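Local coordinates for protein mycolic acid synthase (Mycobacterium tuberculosis, PDB 1L1E) that probably converts a double bond at the proximal position of an alpha mycolic acid into a cyclopropane ring, using a methylene group from S-adenosyl-L-methionine, at residues D17-F22 against A252-T257; K52-L57 against M79-E84; R221-Q226 against Q282-K287; M238-L243 against K264-C269. One frame throughout, in Å; residues are numbered along the deposited sequence.

Overall arrangement
Contacts 2 and 4 are buried helix pairs, contact 3 is partly buried and contact 1 lies at the surface. Contacts 1 and 4 share helix 256-274 and sit about 15 Å apart, centre to centre, on the same side of the chain's centre. Contact 3 lies across the chain's centre from both, at the edge of the central sheet. Contact 2 touches it directly: L55 CD2 is 3.5 Å from Q282 OE1. The chemistry differs with place. Contact 3 rests on a ladder of backbone hydrogen bonds, and contact 2 combines a two-bond salt bridge with apolar packing. Contact 4 is wholly van der Waals. Contact 1 also has no hydrogen bond between its segments.

Contact 1: residues D17-F22 against A252-T257; sequences DLSDDF and AIQSQT
Q254 lies against L18, S19 and F22, and its folded side chain forms the close part of this contact. CD1 of L18 is 3.3 Å from CD of Q254 and also lies near OE1. The amide nitrogen NE2 approaches CB of S19 at 3.4 Å. CG of Q254 meets the F22 ring at CD1, 3.5 Å away, and the ring and amide planes are 81° apart. The Q254 chain bends at chi2 (-62°), which sets the amide face against CD1 of L18 and turns its NE2 end to CB of S19. No hydrogen bond joins the two segments. The outer side is looser and more polar. CD1 of I253 is 3.7 Å from OD2 of D21, an exposed residue. F22 is buried, and its ring also touches A250 and V258. L18 reaches V258 and Y262 of helix 256-274. OG of S19 accepts a bond from N of D21 at 3.3 Å, and OG of S255 caps N of V258. Q254 is the first residue to leave helical geometry after helix 247-253. The arrangement is a surface contact between the N-capped start of helix 20-23 and the short helix-to-helix link from 247-253 to 256-274.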
loop_
_atom_site.group_PDB
_atom_site.type_symbol
_atom_site.label_atom_id
_atom_site.label_comp_id
_atom_site.label_asym_id
_atom_site.label_seq_id
_atom_site.Cartn_x
_atom_site.Cartn_y
_atom_site.Cartn_z
ATOM N N ASP A 17 0.357 -7.851 17.493
ATOM C CA ASP A 17 -0.056 -7.649 16.120
ATOM C C ASP A 17 -0.416 -9.028 15.587
ATOM O O ASP A 17 0.103 -10.031 16.069
ATOM C CB ASP A 17 1.093 -7.058 15.313
ATOM C CG ASP A 17 0.624 -6.375 14.060
ATOM O OD1 ASP A 17 -0.192 -6.973 13.320
ATOM O OD2 ASP A 17 1.076 -5.238 13.813
ATOM N N LEU A 18 -1.302 -9.086 14.600
ATOM C CA LEU A 18 -1.703 -10.371 14.044
ATOM C C LEU A 18 -0.489 -11.158 13.545
ATOM O O LEU A 18 0.343 -10.631 12.807
ATOM C CB LEU A 18 -2.710 -10.153 12.914
ATOM C CG LEU A 18 -3.412 -11.389 12.353
ATOM C CD1 LEU A 18 -3.931 -12.257 13.494
ATOM C CD2 LEU A 18 -4.548 -10.947 11.442
ATOM N N SER A 19 -0.388 -12.417 13.972
ATOM C CA SER A 19 0.712 -13.313 13.598
ATOM C C SER A 19 0.956 -13.392 12.089
ATOM O O SER A 19 0.016 -13.444 11.300
ATOM C CB SER A 19 0.437 -14.718 14.144
ATOM O OG SER A 19 1.313 -15.685 13.576
ATOM N N ASP A 20 2.221 -13.430 11.688
ATOM C CA ASP A 20 2.548 -13.481 10.267
ATOM C C ASP A 20 2.148 -14.789 9.613
ATOM O O ASP A 20 1.931 -14.844 8.408
ATOM C CB ASP A 20 4.039 -13.251 10.032
ATOM C CG ASP A 20 4.380 -13.137 8.557
ATOM O OD1 ASP A 20 3.661 -12.404 7.843
ATOM O OD2 ASP A 20 5.364 -13.764 8.111
ATOM N N ASP A 21 2.065 -15.848 10.405
ATOM C CA ASP A 21 1.689 -17.134 9.854
ATOM C C ASP A 21 0.221 -17.066 9.446
ATOM O O ASP A 21 -0.263 -17.907 8.690
ATOM C CB ASP A 21 1.927 -18.235 10.881
ATOM C CG ASP A 21 2.682 -19.423 10.297
ATOM O OD1 ASP A 21 3.744 -19.201 9.661
ATOM O OD2 ASP A 21 2.214 -20.572 10.480
ATOM N N PHE A 22 -0.479 -16.049 9.948
ATOM C CA PHE A 22 -1.878 -15.850 9.607
ATOM C C PHE A 22 -1.916 -15.209 8.224
ATOM O O PHE A 22 -2.648 -15.658 7.341
ATOM C CB PHE A 22 -2.565 -14.925 10.609
ATOM C CG PHE A 22 -4.046 -14.798 10.388
ATOM C CD1 PHE A 22 -4.913 -15.813 10.799
ATOM C CD2 PHE A 22 -4.572 -13.696 9.730
ATOM C CE1 PHE A 22 -6.276 -15.729 10.557
ATOM C CE2 PHE A 22 -5.939 -13.600 9.479
ATOM C CZ PHE A 22 -6.793 -14.621 9.895
ATOM N N ALA A 252 -7.099 -22.310 13.798
ATOM C CA ALA A 252 -6.229 -22.984 14.753
ATOM C C ALA A 252 -5.136 -22.069 15.303
ATOM O O ALA A 252 -4.803 -22.129 16.484
ATOM C CB ALA A 252 -5.603 -24.210 14.106
ATOM N N ILE A 253 -4.588 -21.222 14.437
ATOM C CA ILE A 253 -3.522 -20.300 14.797
ATOM C C ILE A 253 -4.037 -19.042 15.497
ATOM O O ILE A 253 -3.351 -18.471 16.344
ATOM C CB ILE A 253 -2.719 -19.906 13.539
ATOM C CG1 ILE A 253 -2.046 -21.151 12.956
ATOM C CG2 ILE A 253 -1.695 -18.831 13.872
ATOM C CD1 ILE A 253 -1.298 -20.892 11.670
ATOM N N GLN A 254 -5.238 -18.607 15.131
ATOM C CA GLN A 254 -5.851 -17.432 15.746
ATOM C C GLN A 254 -7.219 -17.787 16.342
ATOM O O GLN A 254 -7.307 -18.242 17.485
ATOM C CB GLN A 254 -6.004 -16.312 14.714
ATOM C CG GLN A 254 -4.699 -15.665 14.285
ATOM C CD GLN A 254 -3.966 -14.988 15.431
ATOM O OE1 GLN A 254 -4.572 -14.287 16.239
ATOM N NE2 GLN A 254 -2.654 -15.183 15.496
ATOM N N SER A 255 -8.283 -17.591 15.566
ATOM C CA SER A 255 -9.634 -17.907 16.034
ATOM C C SER A 255 -10.680 -17.664 14.958
ATOM O O SER A 255 -10.406 -17.034 13.934
ATOM C CB SER A 255 -10.001 -17.058 17.254
ATOM O OG SER A 255 -10.291 -15.723 16.871
ATOM N N GLN A 256 -11.883 -18.169 15.212
ATOM C CA GLN A 256 -13.000 -18.010 14.295
ATOM C C GLN A 256 -13.321 -16.522 14.195
ATOM O O GLN A 256 -13.679 -16.024 13.127
ATOM C CB GLN A 256 -14.220 -18.776 14.823
ATOM C CG GLN A 256 -15.501 -18.596 14.009
ATOM C CD GLN A 256 -15.548 -19.459 12.756
ATOM O OE1 GLN A 256 -15.555 -20.689 12.833
ATOM N NE2 GLN A 256 -15.584 -18.814 11.595
ATOM N N THR A 257 -13.176 -15.811 15.312
ATOM C CA THR A 257 -13.461 -14.382 15.348
ATOM C C THR A 257 -12.570 -13.608 14.386
ATOM O O THR A 257 -13.046 -12.755 13.634
ATOM C CB THR A 257 -13.275 -13.806 16.767
ATOM O OG1 THR A 257 -14.264 -14.358 17.642
ATOM C CG2 THR A 257 -13.411 -12.295 16.752
#

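Contact 2: residues K52-L57 against M79-E84; sequences KIDLAL and MRRAIE
D54 and R81 form a two-bond salt bridge between helices 45-58 and 77-86. R81 presents its guanidinium side-on. NE donates to OD1 of D54 at 2.8 Å, with an N-H...O angle of 159°. NH2 donates to OD2 of D54 at 2.7 Å. Both carboxylate oxygens use their syn lone pairs, and the two flat groups are nearly coplanar, 18° apart. This pairing would limit rotation of either group. R81 CG is anti to the backbone N and the chain bends at chi2, which brings NE and NH2 alongside the carboxylate. The oxygens have further partners on helix 77-86. Y86 OH makes a weak hydrogen bond to OD1, and K85 NZ forms a long, weak ion pair with OD2. The positive charges of R81 and, more weakly, K85 would probably favour the ionised form of D54. The aliphatic part of R81 is used too: its CG lies 3.7 Å from CG2 of I53. Deeper in, CD1 of L57 is 4.2 Å from CB of A82. The short segments cross at -66°, with axes 10.3 Å apart. L57 and A82 both rest on L68 of strand 67-71, while I53 also touches A77 and T78 at the start of helix 77-86.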
loop_
_atom_site.group_PDB
_atom_site.type_symbol
_atom_site.label_atom_id
_atom_site.label_comp_id
_atom_site.label_asym_id
_atom_site.label_seq_id
_atom_site.Cartn_x
_atom_site.Cartn_y
_atom_site.Cartn_z
ATOM N N LYS A 52 2.532 -4.883 -10.156
ATOM C CA LYS A 52 2.228 -3.630 -9.475
ATOM C C LYS A 52 3.528 -2.965 -8.995
ATOM O O LYS A 52 3.708 -1.750 -9.126
ATOM C CB LYS A 52 1.258 -3.905 -8.318
ATOM C CG LYS A 52 0.954 -2.710 -7.413
ATOM C CD LYS A 52 1.981 -2.572 -6.287
ATOM C CE LYS A 52 2.048 -3.821 -5.373
ATOM N NZ LYS A 52 0.749 -4.211 -4.706
ATOM N N ILE A 53 4.437 -3.760 -8.446
ATOM C CA ILE A 53 5.717 -3.227 -7.986
ATOM C C ILE A 53 6.451 -2.566 -9.173
ATOM O O ILE A 53 6.914 -1.423 -9.072
ATOM C CB ILE A 53 6.567 -4.351 -7.362
ATOM C CG1 ILE A 53 5.875 -4.861 -6.102
ATOM C CG2 ILE A 53 7.972 -3.861 -7.079
ATOM C CD1 ILE A 53 6.531 -6.079 -5.474
ATOM N N ASP A 54 6.525 -3.250 -10.315
ATOM C CA ASP A 54 7.189 -2.659 -11.483
ATOM C C ASP A 54 6.447 -1.412 -11.988
ATOM O O ASP A 54 7.059 -0.467 -12.482
ATOM C CB ASP A 54 7.308 -3.671 -12.640
ATOM C CG ASP A 54 8.250 -4.828 -12.324
ATOM O OD1 ASP A 54 8.994 -4.754 -11.318
ATOM O OD2 ASP A 54 8.243 -5.820 -13.088
ATOM N N LEU A 55 5.126 -1.404 -11.871
ATOM C CA LEU A 55 4.360 -0.246 -12.325
ATOM C C LEU A 55 4.710 0.986 -11.495
ATOM O O LEU A 55 4.968 2.064 -12.033
ATOM C CB LEU A 55 2.856 -0.521 -12.218
ATOM C CG LEU A 55 1.943 0.668 -12.550
ATOM C CD1 LEU A 55 2.002 0.982 -14.055
ATOM C CD2 LEU A 55 0.509 0.343 -12.129
ATOM N N ALA A 56 4.716 0.817 -10.178
ATOM C CA ALA A 56 5.027 1.915 -9.268
ATOM C C ALA A 56 6.454 2.394 -9.441
ATOM O O ALA A 56 6.698 3.574 -9.627
ATOM C CB ALA A 56 4.796 1.482 -7.831
ATOM N N LEU A 57 7.396 1.463 -9.404
ATOM C CA LEU A 57 8.808 1.799 -9.528
ATOM C C LEU A 57 9.173 2.363 -10.895
ATOM O O LEU A 57 10.043 3.210 -10.991
ATOM C CB LEU A 57 9.658 0.572 -9.206
ATOM C CG LEU A 57 9.454 0.006 -7.793
ATOM C CD1 LEU A 57 10.353 -1.218 -7.605
ATOM C CD2 LEU A 57 9.779 1.088 -6.741
ATOM N N MET A 79 11.342 -3.410 -2.044
ATOM C CA MET A 79 12.748 -3.075 -1.950
ATOM C C MET A 79 13.596 -4.186 -2.569
ATOM O O MET A 79 14.603 -3.903 -3.212
ATOM C CB MET A 79 13.155 -2.839 -0.496
ATOM C CG MET A 79 12.524 -1.596 0.124
ATOM S SD MET A 79 13.226 -1.197 1.742
ATOM C CE MET A 79 12.403 -2.380 2.739
ATOM N N ARG A 80 13.202 -5.444 -2.383
ATOM C CA ARG A 80 13.985 -6.520 -2.983
ATOM C C ARG A 80 13.971 -6.363 -4.501
ATOM O O ARG A 80 15.001 -6.495 -5.152
ATOM C CB ARG A 80 13.432 -7.901 -2.625
ATOM C CG ARG A 80 14.379 -8.997 -3.085
ATOM C CD ARG A 80 13.722 -10.341 -3.274
ATOM N NE ARG A 80 14.725 -11.290 -3.747
ATOM C CZ ARG A 80 15.613 -11.883 -2.957
ATOM N NH1 ARG A 80 15.611 -11.637 -1.654
ATOM N NH2 ARG A 80 16.524 -12.699 -3.474
ATOM N N ARG A 81 12.796 -6.086 -5.062
ATOM C CA ARG A 81 12.679 -5.898 -6.499
ATOM C C ARG A 81 13.540 -4.709 -6.943
ATOM O O ARG A 81 14.283 -4.804 -7.924
ATOM C CB ARG A 81 11.216 -5.653 -6.894
ATOM C CG ARG A 81 10.984 -5.548 -8.408
ATOM C CD ARG A 81 11.177 -6.897 -9.108
ATOM N NE ARG A 81 10.614 -6.879 -10.451
ATOM C CZ ARG A 81 10.548 -7.928 -11.269
ATOM N NH1 ARG A 81 11.016 -9.114 -10.894
ATOM N NH2 ARG A 81 10.003 -7.786 -12.468
ATOM N N ALA A 82 13.436 -3.591 -6.230
ATOM C CA ALA A 82 14.223 -2.398 -6.570
ATOM C C ALA A 82 15.715 -2.715 -6.680
ATOM O O ALA A 82 16.402 -2.231 -7.588
ATOM C CB ALA A 82 14.005 -1.304 -5.523
ATOM N N ILE A 83 16.217 -3.520 -5.750
ATOM C CA ILE A 83 17.635 -3.885 -5.753
ATOM C C ILE A 83 17.969 -4.760 -6.954
ATOM O O ILE A 83 18.824 -4.414 -7.765
ATOM C CB ILE A 83 18.027 -4.679 -4.481
ATOM C CG1 ILE A 83 17.814 -3.825 -3.230
ATOM C CG2 ILE A 83 19.492 -5.125 -4.584
ATOM C CD1 ILE A 83 18.154 -4.535 -1.931
ATOM N N GLU A 84 17.268 -5.881 -7.063
ATOM C CA GLU A 84 17.496 -6.854 -8.136
ATOM C C GLU A 84 17.208 -6.412 -9.562
ATOM O O GLU A 84 18.023 -6.647 -10.458
ATOM C CB GLU A 84 16.720 -8.136 -7.842
ATOM C CG GLU A 84 17.215 -8.887 -6.627
ATOM C CD GLU A 84 16.419 -10.148 -6.368
ATOM O OE1 GLU A 84 16.750 -10.869 -5.400
ATOM O OE2 GLU A 84 15.461 -10.418 -7.135
#

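Contact 3: residues R221-Q226 against Q282-K287; sequences RVTAVQ and QFTLEK
V222 pairs with L285, and V225 with F283, in an antiparallel ladder at the edge of the central sheet, where strand 221-227 is outermost within this chain. A classic beta bulge interrupts the register, since T223 and A224 both face T284. N of T284 donates to O of A224 at 2.9 Å, while the bond from N of T223 to O of T284 is weak. This sheet follows the seven-stranded methyltransferase order 3-2-1-4-5-7-6. Outward along E286, CB lies 3.3 Å from NH2 of R221. CG comes near OG1 and CG2 of T223. CD lies 3.8 Å from CG2 of T223. OE1 forms a salt bridge with NH2 of R221 at 3.2 Å; the donor lies 58° out of the carboxylate plane. OE2 lies 3.3 Å from OG1 of T223, at most a weak hydrogen bond, and close to its CG2. NH2 of R221 also makes a weak bond to O of K287. On the side holding V222, V225, F283 and L285, helix 208-216 packs against the sheet. On the other side, K59 NZ serves OE1 of both Q226 and Q282, and Q282 NE2 bonds H167 ND1. One carbon pair is unusually tight, V222 CG2 to L285 CD2 at 3.4 Å.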
loop_
_atom_site.group_PDB
_atom_site.type_symbol
_atom_site.label_atom_id
_atom_site.label_comp_id
_atom_site.label_asym_id
_atom_site.label_seq_id
_atom_site.Cartn_x
_atom_site.Cartn_y
_atom_site.Cartn_z
ATOM N N ARG A 221 3.980 18.811 -7.384
ATOM C CA ARG A 221 3.184 18.931 -8.586
ATOM C C ARG A 221 2.703 17.506 -8.877
ATOM O O ARG A 221 3.513 16.578 -8.978
ATOM C CB ARG A 221 4.041 19.459 -9.739
ATOM C CG ARG A 221 4.482 20.914 -9.562
ATOM C CD ARG A 221 5.482 21.347 -10.620
ATOM N NE ARG A 221 6.710 20.560 -10.563
ATOM C CZ ARG A 221 7.097 19.715 -11.516
ATOM N NH1 ARG A 221 6.353 19.551 -12.603
ATOM N NH2 ARG A 221 8.227 19.030 -11.383
ATOM N N VAL A 222 1.390 17.323 -8.971
ATOM C CA VAL A 222 0.832 16.014 -9.267
ATOM C C VAL A 222 0.866 15.866 -10.778
ATOM O O VAL A 222 -0.021 16.359 -11.476
ATOM C CB VAL A 222 -0.621 15.905 -8.786
ATOM C CG1 VAL A 222 -1.181 14.535 -9.129
ATOM C CG2 VAL A 222 -0.684 16.165 -7.293
ATOM N N THR A 223 1.888 15.182 -11.278
ATOM C CA THR A 223 2.057 15.007 -12.719
ATOM C C THR A 223 1.360 13.803 -13.362
ATOM O O THR A 223 1.278 13.712 -14.594
ATOM C CB THR A 223 3.555 14.951 -13.081
ATOM O OG1 THR A 223 4.181 13.892 -12.349
ATOM C CG2 THR A 223 4.237 16.276 -12.727
ATOM N N ALA A 224 0.867 12.883 -12.540
ATOM C CA ALA A 224 0.182 11.705 -13.054
ATOM C C ALA A 224 -0.693 11.023 -12.004
ATOM O O ALA A 224 -0.387 11.039 -10.807
ATOM C CB ALA A 224 1.211 10.702 -13.609
ATOM N N VAL A 225 -1.801 10.450 -12.457
ATOM C CA VAL A 225 -2.704 9.723 -11.570
ATOM C C VAL A 225 -3.244 8.531 -12.351
ATOM O O VAL A 225 -3.592 8.656 -13.527
ATOM C CB VAL A 225 -3.913 10.568 -11.109
ATOM C CG1 VAL A 225 -4.601 9.864 -9.940
ATOM C CG2 VAL A 225 -3.472 11.959 -10.712
ATOM N N GLN A 226 -3.305 7.379 -11.699
ATOM C CA GLN A 226 -3.804 6.175 -12.345
ATOM C C GLN A 226 -4.691 5.446 -11.369
ATOM O O GLN A 226 -4.295 5.224 -10.231
ATOM C CB GLN A 226 -2.638 5.264 -12.767
ATOM C CG GLN A 226 -3.070 3.864 -13.238
ATOM C CD GLN A 226 -1.937 3.123 -13.951
ATOM O OE1 GLN A 226 -0.790 3.578 -13.943
ATOM N NE2 GLN A 226 -2.257 1.982 -14.568
ATOM N N GLN A 282 -2.757 5.831 -7.880
ATOM C CA GLN A 282 -1.318 5.947 -7.766
ATOM C C GLN A 282 -1.043 7.373 -8.224
ATOM O O GLN A 282 -1.325 7.731 -9.373
ATOM C CB GLN A 282 -0.588 4.957 -8.689
ATOM C CG GLN A 282 -0.680 3.471 -8.296
ATOM C CD GLN A 282 0.494 2.650 -8.850
ATOM O OE1 GLN A 282 1.079 3.000 -9.877
ATOM N NE2 GLN A 282 0.838 1.557 -8.169
ATOM N N PHE A 283 -0.518 8.190 -7.314
ATOM C CA PHE A 283 -0.206 9.578 -7.625
ATOM C C PHE A 283 1.284 9.745 -7.823
ATOM O O PHE A 283 2.080 9.356 -6.968
ATOM C CB PHE A 283 -0.622 10.516 -6.485
ATOM C CG PHE A 283 -2.085 10.473 -6.147
ATOM C CD1 PHE A 283 -2.579 9.528 -5.263
ATOM C CD2 PHE A 283 -2.965 11.414 -6.685
ATOM C CE1 PHE A 283 -3.930 9.514 -4.908
ATOM C CE2 PHE A 283 -4.315 11.410 -6.337
ATOM C CZ PHE A 283 -4.799 10.461 -5.446
ATOM N N THR A 284 1.666 10.319 -8.954
ATOM C CA THR A 284 3.063 10.571 -9.193
ATOM C C THR A 284 3.235 12.043 -8.851
ATOM O O THR A 284 2.580 12.909 -9.437
ATOM C CB THR A 284 3.454 10.317 -10.656
ATOM O OG1 THR A 284 3.166 8.951 -11.000
ATOM C CG2 THR A 284 4.948 10.574 -10.843
ATOM N N LEU A 285 4.096 12.317 -7.883
ATOM C CA LEU A 285 4.336 13.687 -7.452
ATOM C C LEU A 285 5.795 14.092 -7.660
ATOM O O LEU A 285 6.712 13.389 -7.233
ATOM C CB LEU A 285 3.973 13.824 -5.975
ATOM C CG LEU A 285 2.673 13.142 -5.547
ATOM C CD1 LEU A 285 2.537 13.247 -4.049
ATOM C CD2 LEU A 285 1.489 13.769 -6.247
ATOM N N GLU A 286 6.003 15.224 -8.321
ATOM C CA GLU A 286 7.353 15.716 -8.576
ATOM C C GLU A 286 7.665 16.930 -7.705
ATOM O O GLU A 286 6.843 17.835 -7.573
ATOM C CB GLU A 286 7.513 16.090 -10.046
ATOM C CG GLU A 286 7.561 14.893 -10.982
ATOM C CD GLU A 286 7.902 15.291 -12.401
ATOM O OE1 GLU A 286 8.855 16.073 -12.571
ATOM O OE2 GLU A 286 7.227 14.822 -13.340
ATOM N N LYS A 287 8.854 16.942 -7.108
ATOM C CA LYS A 287 9.260 18.052 -6.251
ATOM C C LYS A 287 9.418 19.314 -7.088
ATOM O O LYS A 287 9.589 19.238 -8.305
ATOM C CB LYS A 287 10.579 17.724 -5.545
ATOM C CG LYS A 287 11.114 18.851 -4.669
ATOM C CD LYS A 287 12.162 18.357 -3.678
ATOM C CE LYS A 287 12.605 19.486 -2.756
ATOM N NZ LYS A 287 13.379 19.023 -1.569
#

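Contact 4: residues M238-L243 against K264-C269; sequences MWATAL and KYLTGC
A240 and L266 mark the closest backbone approach of two roughly antiparallel helix segments, whose axes cross at -146° and come within 8.8 Å. The small side chain of A240 is consistent with this close approach. Its CB is 3.9 Å from CB of L266. L266 carries most of the contact by splitting its two methyls. CD1 lies against the backbone of A240, 3.7 Å from CA of A240, and also meets CD2 of L243 at 4.0 Å. CD2 turns to the indole of W239 and lies 3.9 Å from its CE3. With CG anti to the carbonyl carbon (chi1 -55°) the branch points at helix 229-245, and chi2 (173°) turns one methyl to A240 and L243 and the other to W239. At the more exposed side, OG1 of T267 is 4.2 Å from CB of A240. W239 also meets F26, edge-to-face, and the ring of Y33, a probable S-adenosyl-L-methionine-binding residue. C269, the probable active-site residue, belongs to the same helix as L266 and touches L236 and F191. With no hydrogen bond or salt bridge between the segments, the contact probably rests on shape fit and burial of apolar groups.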
loop_
_atom_site.group_PDB
_atom_site.type_symbol
_atom_site.label_atom_id
_atom_site.label_comp_id
_atom_site.label_asym_id
_atom_site.label_seq_id
_atom_site.Cartn_x
_atom_site.Cartn_y
_atom_site.Cartn_z
ATOM N N MET A 238 -9.268 -12.779 -4.527
ATOM C CA MET A 238 -8.254 -13.810 -4.401
ATOM C C MET A 238 -7.751 -14.008 -2.975
ATOM O O MET A 238 -7.496 -15.140 -2.571
ATOM C CB MET A 238 -7.103 -13.538 -5.371
ATOM C CG MET A 238 -7.523 -13.713 -6.839
ATOM S SD MET A 238 -6.212 -13.425 -8.039
ATOM C CE MET A 238 -5.438 -15.004 -8.088
ATOM N N TRP A 239 -7.615 -12.932 -2.201
ATOM C CA TRP A 239 -7.176 -13.100 -0.817
ATOM C C TRP A 239 -8.242 -13.861 -0.048
ATOM O O TRP A 239 -7.930 -14.701 0.799
ATOM C CB TRP A 239 -6.937 -11.751 -0.124
ATOM C CG TRP A 239 -5.658 -11.054 -0.515
ATOM C CD1 TRP A 239 -4.511 -11.632 -0.993
ATOM C CD2 TRP A 239 -5.385 -9.654 -0.406
ATOM N NE1 TRP A 239 -3.545 -10.677 -1.186
ATOM C CE2 TRP A 239 -4.055 -9.452 -0.833
ATOM C CE3 TRP A 239 -6.140 -8.543 0.015
ATOM C CZ2 TRP A 239 -3.461 -8.188 -0.856
ATOM C CZ3 TRP A 239 -5.547 -7.284 -0.008
ATOM C CH2 TRP A 239 -4.224 -7.118 -0.441
ATOM N N ALA A 240 -9.508 -13.565 -0.344
ATOM C CA ALA A 240 -10.626 -14.219 0.325
ATOM C C ALA A 240 -10.650 -15.715 0.020
ATOM O O ALA A 240 -10.752 -16.546 0.932
ATOM C CB ALA A 240 -11.946 -13.570 -0.110
ATOM N N THR A 241 -10.552 -16.049 -1.265
ATOM C CA THR A 241 -10.560 -17.449 -1.709
ATOM C C THR A 241 -9.457 -18.260 -1.036
ATOM O O THR A 241 -9.671 -19.399 -0.633
ATOM C CB THR A 241 -10.395 -17.538 -3.252
ATOM O OG1 THR A 241 -11.516 -16.902 -3.882
ATOM C CG2 THR A 241 -10.321 -18.999 -3.715
ATOM N N ALA A 242 -8.281 -17.657 -0.906
ATOM C CA ALA A 242 -7.140 -18.312 -0.281
ATOM C C ALA A 242 -7.365 -18.521 1.225
ATOM O O ALA A 242 -7.120 -19.611 1.763
ATOM C CB ALA A 242 -5.886 -17.483 -0.519
ATOM N N LEU A 243 -7.840 -17.475 1.898
ATOM C CA LEU A 243 -8.106 -17.544 3.328
ATOM C C LEU A 243 -9.134 -18.636 3.583
ATOM O O LEU A 243 -8.953 -19.475 4.464
ATOM C CB LEU A 243 -8.636 -16.198 3.841
ATOM C CG LEU A 243 -8.972 -16.093 5.333
ATOM C CD1 LEU A 243 -7.796 -16.541 6.176
ATOM C CD2 LEU A 243 -9.341 -14.653 5.664
ATOM N N LYS A 264 -15.011 -11.111 6.238
ATOM C CA LYS A 264 -16.007 -10.037 6.123
ATOM C C LYS A 264 -15.386 -8.808 5.480
ATOM O O LYS A 264 -16.030 -8.084 4.718
ATOM C CB LYS A 264 -16.542 -9.669 7.513
ATOM C CG LYS A 264 -17.355 -8.382 7.591
ATOM C CD LYS A 264 -17.830 -8.139 9.027
ATOM C CE LYS A 264 -18.323 -6.709 9.254
ATOM N NZ LYS A 264 -19.582 -6.372 8.530
ATOM N N TYR A 265 -14.124 -8.574 5.812
ATOM C CA TYR A 265 -13.393 -7.440 5.280
ATOM C C TYR A 265 -13.099 -7.636 3.798
ATOM O O TYR A 265 -13.405 -6.775 2.971
ATOM C CB TYR A 265 -12.104 -7.266 6.090
ATOM C CG TYR A 265 -10.922 -6.659 5.369
ATOM C CD1 TYR A 265 -10.994 -5.393 4.788
ATOM C CD2 TYR A 265 -9.700 -7.334 5.328
ATOM C CE1 TYR A 265 -9.871 -4.814 4.187
ATOM C CE2 TYR A 265 -8.578 -6.767 4.737
ATOM C CZ TYR A 265 -8.666 -5.511 4.171
ATOM O OH TYR A 265 -7.544 -4.956 3.600
ATOM N N LEU A 266 -12.537 -8.790 3.461
ATOM C CA LEU A 266 -12.172 -9.071 2.084
ATOM C C LEU A 266 -13.361 -9.143 1.132
ATOM O O LEU A 266 -13.357 -8.497 0.079
ATOM C CB LEU A 266 -11.362 -10.371 2.023
ATOM C CG LEU A 266 -10.121 -10.423 2.926
ATOM C CD1 LEU A 266 -9.553 -11.816 2.882
ATOM C CD2 LEU A 266 -9.079 -9.393 2.501
ATOM N N THR A 267 -14.378 -9.922 1.493
ATOM C CA THR A 267 -15.547 -10.060 0.633
ATOM C C THR A 267 -16.326 -8.757 0.531
ATOM O O THR A 267 -16.798 -8.393 -0.545
ATOM C CB THR A 267 -16.486 -11.174 1.135
ATOM O OG1 THR A 267 -15.773 -12.416 1.166
ATOM C CG2 THR A 267 -17.680 -11.329 0.192
ATOM N N GLY A 268 -16.450 -8.048 1.648
ATOM C CA GLY A 268 -17.176 -6.791 1.645
ATOM C C GLY A 268 -16.511 -5.686 0.844
ATOM O O GLY A 268 -17.181 -4.947 0.130
ATOM N N CYS A 269 -15.195 -5.551 0.966
ATOM C CA CYS A 269 -14.490 -4.514 0.221
ATOM C C CYS A 269 -14.426 -4.855 -1.265
ATOM O O CYS A 269 -14.397 -3.962 -2.114
ATOM C CB CYS A 269 -13.077 -4.307 0.775
ATOM S SG CYS A 269 -13.001 -3.399 2.354
#